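Arylalkylamine N-Acetyltransferase like 5b (PDB 4FD4) probably transfers acyl groups from acyl-coenzyme A thioesters to the amino group of arylalkylamines such as serotonin and dopamine, as a GNAT-fold acetyltransferase. Local coordinates at residues T60-A64 and L147-Q151; M89-A93 and I104-L108; A115-Y121 and E182-Q186; G165-S169 and H207-K211. All blocks are in the same frame, centred on the assembly; numbering follows the deposited sequence.

All four contacts belong to one GNAT-type chain, and three of them reach its seven-stranded mixed sheet. Contact 1 packs helix 143-158 on strand 61-66. Contact 2, nested along the chain inside the loop closed by contact 1, pairs helices 85-95 and 99-115 on the opposite side of the chain's centre, its own centre about 25 Å from that of contact 1. Contact 3 sets helix 117-121 against edge strand 182-188, and contact 4 joins strands 162-167 and 209-216. Contacts 3 and 4 alternate along the chain, lie about 14 Å apart between centres and touch, because strands 182-188 and 209-216 are neighbours; C-terminal strand 209-216 is thus inserted between two strands that precede it in sequence.

Contact 1 (T60-A64 and L147-Q151)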
loop_
_atom_site.group_PDB
_atom_site.type_symbol
_atom_site.label_atom_id
_atom_site.label_comp_id
_atom_site.label_asym_id
_atom_site.label_seq_id
_atom_site.Cartn_x
_atom_site.Cartn_y
_atom_site.Cartn_z
ATOM N N THR A 60 8.190 5.576 8.501
ATOM C CA THR A 60 6.770 5.594 8.124
ATOM C C THR A 60 6.188 4.175 7.953
ATOM O O THR A 60 5.193 3.958 7.242
ATOM C CB THR A 60 6.540 6.467 6.881
ATOM O OG1 THR A 60 7.342 5.977 5.802
ATOM C CG2 THR A 60 6.949 7.903 7.172
ATOM N N VAL A 61 6.837 3.217 8.609
ATOM C CA VAL A 61 6.329 1.855 8.706
ATOM C C VAL A 61 5.788 1.655 10.110
ATOM O O VAL A 61 6.516 1.789 11.093
ATOM C CB VAL A 61 7.417 0.812 8.370
ATOM C CG1 VAL A 61 6.941 -0.589 8.690
ATOM C CG2 VAL A 61 7.796 0.915 6.895
ATOM N N VAL A 62 4.491 1.377 10.199
ATOM C CA VAL A 62 3.849 1.197 11.490
ATOM C C VAL A 62 3.533 -0.280 11.683
ATOM O O VAL A 62 3.046 -0.942 10.770
ATOM C CB VAL A 62 2.533 1.985 11.617
ATOM C CG1 VAL A 62 1.895 1.723 12.986
ATOM C CG2 VAL A 62 2.759 3.474 11.411
ATOM N N VAL A 63 3.803 -0.790 12.878
ATOM C CA VAL A 63 3.546 -2.177 13.162
ATOM C C VAL A 63 2.603 -2.268 14.341
ATOM O O VAL A 63 2.565 -1.377 15.219
ATOM C CB VAL A 63 4.833 -2.959 13.448
ATOM C CG1 VAL A 63 5.667 -3.122 12.169
ATOM C CG2 VAL A 63 5.633 -2.262 14.537
ATOM N N ALA A 64 1.813 -3.330 14.307
ATOM C CA ALA A 64 0.985 -3.737 15.435
ATOM C C ALA A 64 1.654 -4.997 15.966
ATOM O O ALA A 64 1.879 -5.975 15.219
ATOM C CB ALA A 64 -0.434 -4.030 14.982
ATOM N N LEU A 147 -4.378 0.779 12.795
ATOM C CA LEU A 147 -3.229 1.007 11.899
ATOM C C LEU A 147 -3.451 2.216 11.005
ATOM O O LEU A 147 -2.586 3.097 10.912
ATOM C CB LEU A 147 -2.956 -0.218 11.028
ATOM C CG LEU A 147 -2.177 -1.350 11.678
ATOM C CD1 LEU A 147 -2.170 -2.581 10.764
ATOM C CD2 LEU A 147 -0.748 -0.880 11.987
ATOM N N LEU A 148 -4.604 2.265 10.339
ATOM C CA LEU A 148 -4.895 3.377 9.438
ATOM C C LEU A 148 -4.982 4.681 10.213
ATOM O O LEU A 148 -4.496 5.716 9.769
ATOM C CB LEU A 148 -6.212 3.134 8.688
ATOM C CG LEU A 148 -6.416 3.610 7.242
ATOM C CD1 LEU A 148 -7.839 4.124 7.031
ATOM C CD2 LEU A 148 -5.389 4.632 6.759
ATOM N N GLN A 149 -5.619 4.644 11.374
ATOM C CA GLN A 149 -5.733 5.856 12.181
ATOM C C GLN A 149 -4.356 6.303 12.633
ATOM O O GLN A 149 -4.082 7.495 12.712
ATOM C CB GLN A 149 -6.604 5.642 13.414
ATOM C CG GLN A 149 -6.743 6.926 14.234
ATOM C CD GLN A 149 -7.593 7.942 13.501
ATOM O OE1 GLN A 149 -8.735 7.655 13.156
ATOM N NE2 GLN A 149 -7.027 9.111 13.214
ATOM N N PHE A 150 -3.501 5.343 12.964
ATOM C CA PHE A 150 -2.155 5.679 13.401
ATOM C C PHE A 150 -1.451 6.387 12.238
ATOM O O PHE A 150 -0.804 7.417 12.440
ATOM C CB PHE A 150 -1.403 4.427 13.896
ATOM C CG PHE A 150 -0.060 4.719 14.547
ATOM C CD1 PHE A 150 0.158 4.435 15.895
ATOM C CD2 PHE A 150 0.992 5.266 13.804
ATOM C CE1 PHE A 150 1.399 4.703 16.507
ATOM C CE2 PHE A 150 2.239 5.530 14.405
ATOM C CZ PHE A 150 2.442 5.244 15.749
ATOM N N GLN A 151 -1.607 5.867 11.021
ATOM C CA GLN A 151 -0.962 6.502 9.858
ATOM C C GLN A 151 -1.515 7.918 9.622
ATOM O O GLN A 151 -0.772 8.842 9.282
ATOM C CB GLN A 151 -1.101 5.627 8.604
ATOM C CG GLN A 151 -0.210 4.367 8.594
ATOM C CD GLN A 151 1.259 4.663 8.279
ATOM O OE1 GLN A 151 1.744 5.774 8.505
ATOM N NE2 GLN A 151 1.971 3.660 7.749
#
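One face of the F150 ring is occupied by V62, whose CG1 lies 4.0 Å from the ring centroid and only 20° off the ring normal, a CH-pi contact displaced toward the CD2 side of the ring. The second methyl reaches the same side: V62 CG2 is 3.5 Å from F150 CD2. With CG1 anti to the backbone N (chi1 179°), V62 sends both branches at the helix, and CG1 also meets L147 CD2 at 3.8 Å. L147 CD2 extends along the strand to A64 as well, where CB is 4.4 Å away. These apolar groups seat helix 143-158 on strand 61-66 of the GNAT sheet, the two short segments running roughly antiparallel, at 147°, with L9 of the neighbouring strand 7-11 touching A64, L147 and F150. The amide of Q151 closes the other end. Its chain bends at chi2 and lays the amide beside V62 CG2, which is 3.7 Å from Q151 CD. From there Q151 NE2 donates to T60 O at 3.3 Å, nearly straight and within the amide's own plane, although it approaches from above the carbonyl plane. Y127 OH and S76 OG hold the same buried amide through OE1 and NE2 respectively.

Contact 2 (M89-A93 and I104-L108); sequences MVEEA and ILKLL
An antiparallel helical hairpin brings M89 and A93 of helix 85-95 against L105, K106 and L108 of helix 99-115. L105 sits centrally, its two methyls dividing between successive parts of the facing helix. L105 CD2 meets M89 CB at 4.0 Å, while L105 CD1 lies against the aliphatic part and carboxylate of E92, 3.9 Å from OE1, a van der Waals contact at the exposed margin of the interface. The backbones come nearest beside A93, whose small side chain allows its CB to stand 4.1 Å from L105 CB and 4.0 Å from K106 CG. The short helical segments run at 171° with their axes 8.5 Å apart, the connection between them being only a few residues long, so that this pair forms a compact unit on the surface of the GNAT domain. The extended chain of K106 runs past A93 CB, and its NZ makes a long, weak ion pair with E195. At the other end M89 turns at chi3 (74°), and its side chain crosses that of L108 at about a right angle; M89 CE is 3.6 Å from L108 CB. M89 also touches A109, next to L108, and E112, one turn beyond L108.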
loop_
_atom_site.group_PDB
_atom_site.type_symbol
_atom_site.label_atom_id
_atom_site.label_comp_id
_atom_site.label_asym_id
_atom_site.label_seq_id
_atom_site.Cartn_x
_atom_site.Cartn_y
_atom_site.Cartn_z
ATOM N N MET A 89 8.503 6.491 -11.547
ATOM C CA MET A 89 8.157 5.079 -11.368
ATOM C C MET A 89 8.248 4.332 -12.685
ATOM O O MET A 89 8.720 3.203 -12.730
ATOM C CB MET A 89 6.759 4.925 -10.764
ATOM C CG MET A 89 6.685 5.382 -9.312
ATOM S SD MET A 89 5.025 5.837 -8.791
ATOM C CE MET A 89 4.283 4.212 -8.640
ATOM N N VAL A 90 7.792 4.958 -13.768
ATOM C CA VAL A 90 7.884 4.327 -15.092
ATOM C C VAL A 90 9.358 4.103 -15.475
ATOM O O VAL A 90 9.757 3.026 -15.995
ATOM C CB VAL A 90 7.124 5.175 -16.153
ATOM C CG1 VAL A 90 7.304 4.604 -17.544
ATOM C CG2 VAL A 90 5.637 5.241 -15.802
ATOM N N GLU A 91 10.179 5.107 -15.187
ATOM C CA GLU A 91 11.609 4.985 -15.463
ATOM C C GLU A 91 12.215 3.835 -14.659
ATOM O O GLU A 91 12.923 2.986 -15.206
ATOM C CB GLU A 91 12.351 6.282 -15.161
ATOM C CG GLU A 91 13.853 6.148 -15.351
ATOM C CD GLU A 91 14.569 7.488 -15.399
ATOM O OE1 GLU A 91 13.929 8.523 -15.106
ATOM O OE2 GLU A 91 15.776 7.498 -15.731
ATOM N N GLU A 92 11.922 3.804 -13.361
ATOM C CA GLU A 92 12.401 2.725 -12.504
ATOM C C GLU A 92 11.948 1.379 -13.057
ATOM O O GLU A 92 12.688 0.394 -13.006
ATOM C CB GLU A 92 11.926 2.912 -11.052
ATOM C CG GLU A 92 12.535 1.908 -10.075
ATOM C CD GLU A 92 11.957 1.992 -8.666
ATOM O OE1 GLU A 92 12.005 0.969 -7.946
ATOM O OE2 GLU A 92 11.469 3.076 -8.273
ATOM N N ALA A 93 10.735 1.345 -13.604
ATOM C CA ALA A 93 10.164 0.109 -14.123
ATOM C C ALA A 93 10.996 -0.402 -15.283
ATOM O O ALA A 93 11.143 -1.614 -15.471
ATOM C CB ALA A 93 8.719 0.321 -14.558
ATOM N N ILE A 104 4.098 -4.156 -12.171
ATOM C CA ILE A 104 3.347 -3.667 -11.008
ATOM C C ILE A 104 3.599 -2.178 -10.791
ATOM O O ILE A 104 2.666 -1.405 -10.539
ATOM C CB ILE A 104 3.649 -4.479 -9.726
ATOM C CG1 ILE A 104 3.065 -5.888 -9.863
ATOM C CG2 ILE A 104 3.034 -3.796 -8.506
ATOM C CD1 ILE A 104 3.532 -6.864 -8.780
ATOM N N LEU A 105 4.856 -1.779 -10.921
ATOM C CA LEU A 105 5.252 -0.377 -10.815
ATOM C C LEU A 105 4.498 0.496 -11.812
ATOM O O LEU A 105 4.036 1.585 -11.456
ATOM C CB LEU A 105 6.753 -0.235 -11.054
ATOM C CG LEU A 105 7.635 -0.074 -9.827
ATOM C CD1 LEU A 105 9.112 -0.162 -10.228
ATOM C CD2 LEU A 105 7.333 1.260 -9.150
ATOM N N LYS A 106 4.379 0.031 -13.054
ATOM C CA LYS A 106 3.574 0.766 -14.039
ATOM C C LYS A 106 2.118 0.875 -13.647
ATOM O O LYS A 106 1.504 1.938 -13.806
ATOM C CB LYS A 106 3.682 0.137 -15.430
ATOM C CG LYS A 106 5.052 0.255 -16.068
ATOM C CD LYS A 106 5.078 -0.624 -17.304
ATOM C CE LYS A 106 6.447 -0.649 -17.946
ATOM N NZ LYS A 106 6.401 -1.416 -19.218
ATOM N N LEU A 107 1.552 -0.220 -13.149
ATOM C CA LEU A 107 0.182 -0.162 -12.628
ATOM C C LEU A 107 -0.008 0.862 -11.490
ATOM O O LEU A 107 -0.962 1.654 -11.493
ATOM C CB LEU A 107 -0.284 -1.544 -12.175
ATOM C CG LEU A 107 -1.592 -1.604 -11.386
ATOM C CD1 LEU A 107 -2.781 -1.096 -12.213
ATOM C CD2 LEU A 107 -1.836 -3.033 -10.925
ATOM N N LEU A 108 0.896 0.836 -10.521
ATOM C CA LEU A 108 0.870 1.767 -9.388
ATOM C C LEU A 108 0.986 3.209 -9.856
ATOM O O LEU A 108 0.280 4.103 -9.369
ATOM C CB LEU A 108 2.018 1.465 -8.421
ATOM C CG LEU A 108 1.962 0.113 -7.712
ATOM C CD1 LEU A 108 3.190 -0.081 -6.810
ATOM C CD2 LEU A 108 0.681 0.001 -6.912
#

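Contact 3 (A115-Y121 and E182-Q186)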
loop_
_atom_site.group_PDB
_atom_site.type_symbol
_atom_site.label_atom_id
_atom_site.label_comp_id
_atom_site.label_asym_id
_atom_site.label_seq_id
_atom_site.Cartn_x
_atom_site.Cartn_y
_atom_site.Cartn_z
ATOM N N ALA A 115 -5.361 9.279 -10.015
ATOM C CA ALA A 115 -5.904 9.880 -8.805
ATOM C C ALA A 115 -5.526 11.349 -8.752
ATOM O O ALA A 115 -6.350 12.194 -8.412
ATOM C CB ALA A 115 -5.403 9.153 -7.569
ATOM N N ASP A 116 -4.271 11.646 -9.075
ATOM C CA ASP A 116 -3.780 13.024 -9.091
ATOM C C ASP A 116 -4.133 13.771 -7.805
ATOM O O ASP A 116 -4.625 14.893 -7.858
ATOM C CB ASP A 116 -4.371 13.772 -10.288
ATOM C CG ASP A 116 -3.730 15.137 -10.499
ATOM O OD1 ASP A 116 -4.379 16.012 -11.114
ATOM O OD2 ASP A 116 -2.583 15.337 -10.030
ATOM N N VAL A 117 -3.881 13.156 -6.651
ATOM C CA VAL A 117 -4.248 13.768 -5.370
ATOM C C VAL A 117 -3.722 15.200 -5.211
ATOM O O VAL A 117 -4.483 16.126 -4.870
ATOM C CB VAL A 117 -3.789 12.910 -4.177
ATOM C CG1 VAL A 117 -4.009 13.662 -2.865
ATOM C CG2 VAL A 117 -4.522 11.587 -4.172
ATOM N N CYS A 118 -2.439 15.384 -5.489
ATOM C CA CYS A 118 -1.809 16.688 -5.296
ATOM C C CYS A 118 -2.462 17.780 -6.158
ATOM O O CYS A 118 -2.664 18.914 -5.702
ATOM C CB CYS A 118 -0.314 16.602 -5.574
ATOM S SG CYS A 118 0.597 15.536 -4.401
ATOM N N GLY A 119 -2.796 17.430 -7.394
ATOM C CA GLY A 119 -3.399 18.383 -8.310
ATOM C C GLY A 119 -4.841 18.682 -7.954
ATOM O O GLY A 119 -5.281 19.835 -8.013
ATOM N N ARG A 120 -5.579 17.643 -7.586
ATOM C CA ARG A 120 -6.978 17.802 -7.236
ATOM C C ARG A 120 -7.171 18.636 -5.977
ATOM O O ARG A 120 -8.136 19.393 -5.876
ATOM C CB ARG A 120 -7.654 16.451 -7.072
ATOM C CG ARG A 120 -7.929 15.773 -8.398
ATOM C CD ARG A 120 -8.787 14.550 -8.225
ATOM N NE ARG A 120 -8.844 13.777 -9.460
ATOM C CZ ARG A 120 -9.429 12.591 -9.566
ATOM N NH1 ARG A 120 -10.008 12.043 -8.505
ATOM N NH2 ARG A 120 -9.434 11.952 -10.731
ATOM N N TYR A 121 -6.258 18.510 -5.016
ATOM C CA TYR A 121 -6.481 19.192 -3.741
ATOM C C TYR A 121 -5.595 20.414 -3.493
ATOM O O TYR A 121 -5.767 21.125 -2.485
ATOM C CB TYR A 121 -6.393 18.195 -2.587
ATOM C CG TYR A 121 -7.453 17.127 -2.675
ATOM C CD1 TYR A 121 -7.260 15.990 -3.454
ATOM C CD2 TYR A 121 -8.657 17.264 -2.001
ATOM C CE1 TYR A 121 -8.242 15.015 -3.552
ATOM C CE2 TYR A 121 -9.642 16.290 -2.083
ATOM C CZ TYR A 121 -9.429 15.170 -2.860
ATOM O OH TYR A 121 -10.412 14.208 -2.943
ATOM N N GLU A 182 -12.514 9.948 0.979
ATOM C CA GLU A 182 -13.395 9.872 -0.179
ATOM C C GLU A 182 -12.666 9.105 -1.281
ATOM O O GLU A 182 -11.538 9.461 -1.633
ATOM C CB GLU A 182 -13.753 11.291 -0.660
ATOM C CG GLU A 182 -14.612 11.371 -1.937
ATOM C CD GLU A 182 -14.664 12.781 -2.534
ATOM O OE1 GLU A 182 -13.977 13.682 -2.001
ATOM O OE2 GLU A 182 -15.387 12.994 -3.537
ATOM N N CYS A 183 -13.286 8.050 -1.810
ATOM C CA CYS A 183 -12.742 7.373 -2.992
ATOM C C CYS A 183 -12.957 8.238 -4.222
ATOM O O CYS A 183 -14.097 8.519 -4.595
ATOM C CB CYS A 183 -13.397 6.018 -3.219
ATOM S SG CYS A 183 -13.198 5.419 -4.938
ATOM N N ILE A 184 -11.861 8.647 -4.853
ATOM C CA ILE A 184 -11.915 9.608 -5.947
ATOM C C ILE A 184 -11.635 8.976 -7.307
ATOM O O ILE A 184 -11.898 9.582 -8.349
ATOM C CB ILE A 184 -10.911 10.743 -5.737
ATOM C CG1 ILE A 184 -9.523 10.165 -5.449
ATOM C CG2 ILE A 184 -11.371 11.676 -4.613
ATOM C CD1 ILE A 184 -8.462 11.213 -5.262
ATOM N N SER A 185 -11.096 7.763 -7.298
ATOM C CA SER A 185 -10.775 7.072 -8.535
ATOM C C SER A 185 -10.765 5.565 -8.291
ATOM O O SER A 185 -10.509 5.118 -7.174
ATOM C CB SER A 185 -9.421 7.553 -9.069
ATOM O OG SER A 185 -8.856 6.609 -9.956
ATOM N N GLN A 186 -11.068 4.783 -9.322
ATOM C CA GLN A 186 -10.994 3.328 -9.211
ATOM C C GLN A 186 -10.594 2.671 -10.520
ATOM O O GLN A 186 -10.661 3.289 -11.588
ATOM C CB GLN A 186 -12.310 2.733 -8.689
ATOM C CG GLN A 186 -13.570 3.448 -9.136
ATOM C CD GLN A 186 -14.821 2.802 -8.565
ATOM O OE1 GLN A 186 -15.045 1.597 -8.733
ATOM N NE2 GLN A 186 -15.637 3.596 -7.882
HETATM O O HOH W 1 -12.570 15.382 -4.606
#
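Apolar contacts of strand 182-188 with the end of helix 99-115 and with helix 117-121 centre on I184. Its CD1 reaches 4.1 Å from V117 CG2 and 4.4 Å from A115 CB, and it meets the Y121 ring at the edge, near the ring plane, where CE1 is 4.2 Å from I184 CD1. The other branch, I184 CG2, comes up to the phenol end of the same ring, 3.2 Å from Y121 OH. With chi1 at 51°, I184 CG1 stands between its own backbone N and carbonyl carbon, which directs CD1 among A115, V117 and Y121.

The direct hydrogen bond across the contact comes from R120, whose chain, extended from CG to NE, runs alongside I184, the two pointing opposite ways. R120 NH1 donates to I184 O at 3.1 Å; the acceptor lies near the guanidinium plane, but the donor stands 61° out of the carbonyl plane. A115 O lies over one face of the guanidinium without a hydrogen bond. In the backbone pairing with strand 209-216, I184 and S185 both face T212, forming a classic beta bulge in this edge strand.

Water-mediated contact is looser: one water is 3.0 Å from Y121 OH and gives a weak bond to E182 OE1.

The apolar reach of I184 is thus flanked by polar groups, and the guanidinium, lacking a carboxylate partner within the two segments, probably polarises the I184 carbonyl at the bulge.

Contact 4 (G165-S169 and H207-K211); sequences GDFTS and HQVIK
F167 and K211 face each other as an antiparallel hydrogen-bonded pair, with both side chains starting on the same face of the sheet but their ends diverging. F167 N donates to K211 O at 2.9 Å and K211 N returns a bond to F167 O at 3.0 Å, both nearly straight at 172°. F167 has CG anti to its carbonyl carbon (chi1 -59°), which turns the ring off toward helix 170-178, where it packs on S172, V173 and A176. K211 instead bends at chi2 and chi4, and its chain lies against C183 and Q186 of strand 182-188. This pairing joins strand 162-167, parallel to strand 126-134 in the core of the GNAT sheet, to C-terminal strand 209-216, which carries strand 182-188 on its far side. On the other face, D166 and I210 approach through D166 CB and I210 CG2, 4.2 Å apart, and both touch L111 of helix 99-115. The carboxylate of D166 is held by T212 OG1 and makes a weak bond with H128 NE2. Past the paired residues the chain of 165-169 leaves the strand, and Q208 reaches back to it: bent at chi2, it crosses T168 obliquely, with Q208 NE2 giving a weak bond to T168 O at 3.2 Å and lying 3.9 Å from T168 CG2. T168 N bonds to a glycerol, probably from the crystallisation liquor.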
loop_
_atom_site.group_PDB
_atom_site.type_symbol
_atom_site.label_atom_id
_atom_site.label_comp_id
_atom_site.label_asym_id
_atom_site.label_seq_id
_atom_site.Cartn_x
_atom_site.Cartn_y
_atom_site.Cartn_z
ATOM N N GLY A 165 -4.601 6.370 -0.305
ATOM C CA GLY A 165 -4.223 4.974 -0.411
ATOM C C GLY A 165 -4.876 4.263 -1.577
ATOM O O GLY A 165 -5.927 4.688 -2.073
ATOM N N ASP A 166 -4.236 3.188 -2.025
ATOM C CA ASP A 166 -4.815 2.302 -3.014
ATOM C C ASP A 166 -5.335 1.074 -2.271
ATOM O O ASP A 166 -4.558 0.243 -1.803
ATOM C CB ASP A 166 -3.769 1.896 -4.059
ATOM C CG ASP A 166 -3.199 3.088 -4.809
ATOM O OD1 ASP A 166 -3.969 4.021 -5.128
ATOM O OD2 ASP A 166 -1.975 3.101 -5.064
ATOM N N PHE A 167 -6.652 0.994 -2.139
ATOM C CA PHE A 167 -7.287 -0.048 -1.350
ATOM C C PHE A 167 -7.882 -1.125 -2.238
ATOM O O PHE A 167 -8.792 -0.868 -3.034
ATOM C CB PHE A 167 -8.320 0.572 -0.412
ATOM C CG PHE A 167 -7.727 1.575 0.534
ATOM C CD1 PHE A 167 -6.966 1.152 1.610
ATOM C CD2 PHE A 167 -7.892 2.938 0.327
ATOM C CE1 PHE A 167 -6.397 2.069 2.476
ATOM C CE2 PHE A 167 -7.326 3.858 1.196
ATOM C CZ PHE A 167 -6.578 3.418 2.271
ATOM N N THR A 168 -7.314 -2.302 -2.119
ATOM C CA THR A 168 -7.570 -3.400 -2.999
ATOM C C THR A 168 -8.631 -4.346 -2.488
ATOM O O THR A 168 -9.062 -5.172 -3.198
ATOM C CB THR A 168 -6.289 -4.207 -3.274
ATOM O OG1 THR A 168 -5.220 -3.332 -3.617
ATOM C CG2 THR A 168 -6.498 -5.128 -4.436
ATOM N N SER A 169 -9.055 -4.210 -1.250
ATOM C CA SER A 169 -10.081 -5.080 -0.700
ATOM C C SER A 169 -11.304 -4.356 -0.193
ATOM O O SER A 169 -11.334 -3.152 -0.042
ATOM C CB SER A 169 -9.530 -5.959 0.378
ATOM O OG SER A 169 -9.082 -5.224 1.470
ATOM N N HIS A 207 -14.298 -9.075 -11.345
ATOM C CA HIS A 207 -14.905 -7.871 -10.781
ATOM C C HIS A 207 -14.195 -7.438 -9.492
ATOM O O HIS A 207 -14.838 -6.920 -8.575
ATOM C CB HIS A 207 -16.396 -8.077 -10.473
ATOM C CG HIS A 207 -17.131 -8.887 -11.496
ATOM N ND1 HIS A 207 -18.205 -9.692 -11.167
ATOM C CD2 HIS A 207 -16.964 -9.010 -12.832
ATOM C CE1 HIS A 207 -18.659 -10.282 -12.258
ATOM N NE2 HIS A 207 -17.923 -9.886 -13.285
ATOM N N GLN A 208 -12.884 -7.674 -9.410
ATOM C CA GLN A 208 -12.077 -7.117 -8.323
ATOM C C GLN A 208 -11.570 -5.733 -8.708
ATOM O O GLN A 208 -10.939 -5.559 -9.750
ATOM C CB GLN A 208 -10.902 -8.021 -7.959
ATOM C CG GLN A 208 -9.838 -7.309 -7.125
ATOM C CD GLN A 208 -9.128 -8.234 -6.154
ATOM O OE1 GLN A 208 -8.535 -9.243 -6.550
ATOM N NE2 GLN A 208 -9.187 -7.894 -4.869
ATOM N N VAL A 209 -11.845 -4.756 -7.852
ATOM C CA VAL A 209 -11.605 -3.355 -8.163
ATOM C C VAL A 209 -10.659 -2.722 -7.148
ATOM O O VAL A 209 -10.726 -3.024 -5.954
ATOM C CB VAL A 209 -12.923 -2.559 -8.145
ATOM C CG1 VAL A 209 -12.672 -1.099 -8.446
ATOM C CG2 VAL A 209 -13.924 -3.145 -9.138
ATOM N N ILE A 210 -9.790 -1.836 -7.630
ATOM C CA ILE A 210 -8.887 -1.088 -6.769
ATOM C C ILE A 210 -9.420 0.323 -6.606
ATOM O O ILE A 210 -9.792 0.961 -7.589
ATOM C CB ILE A 210 -7.487 -1.007 -7.378
ATOM C CG1 ILE A 210 -7.003 -2.398 -7.793
ATOM C CG2 ILE A 210 -6.520 -0.345 -6.395
ATOM C CD1 ILE A 210 -5.636 -2.396 -8.416
ATOM N N LYS A 211 -9.469 0.819 -5.376
ATOM C CA LYS A 211 -9.992 2.168 -5.164
ATOM C C LYS A 211 -8.978 3.083 -4.496
ATOM O O LYS A 211 -8.488 2.783 -3.417
ATOM C CB LYS A 211 -11.274 2.134 -4.323
ATOM C CG LYS A 211 -12.425 1.334 -4.932
ATOM C CD LYS A 211 -13.757 1.999 -4.591
ATOM C CE LYS A 211 -14.955 1.165 -5.030
ATOM N NZ LYS A 211 -15.099 -0.074 -4.213
#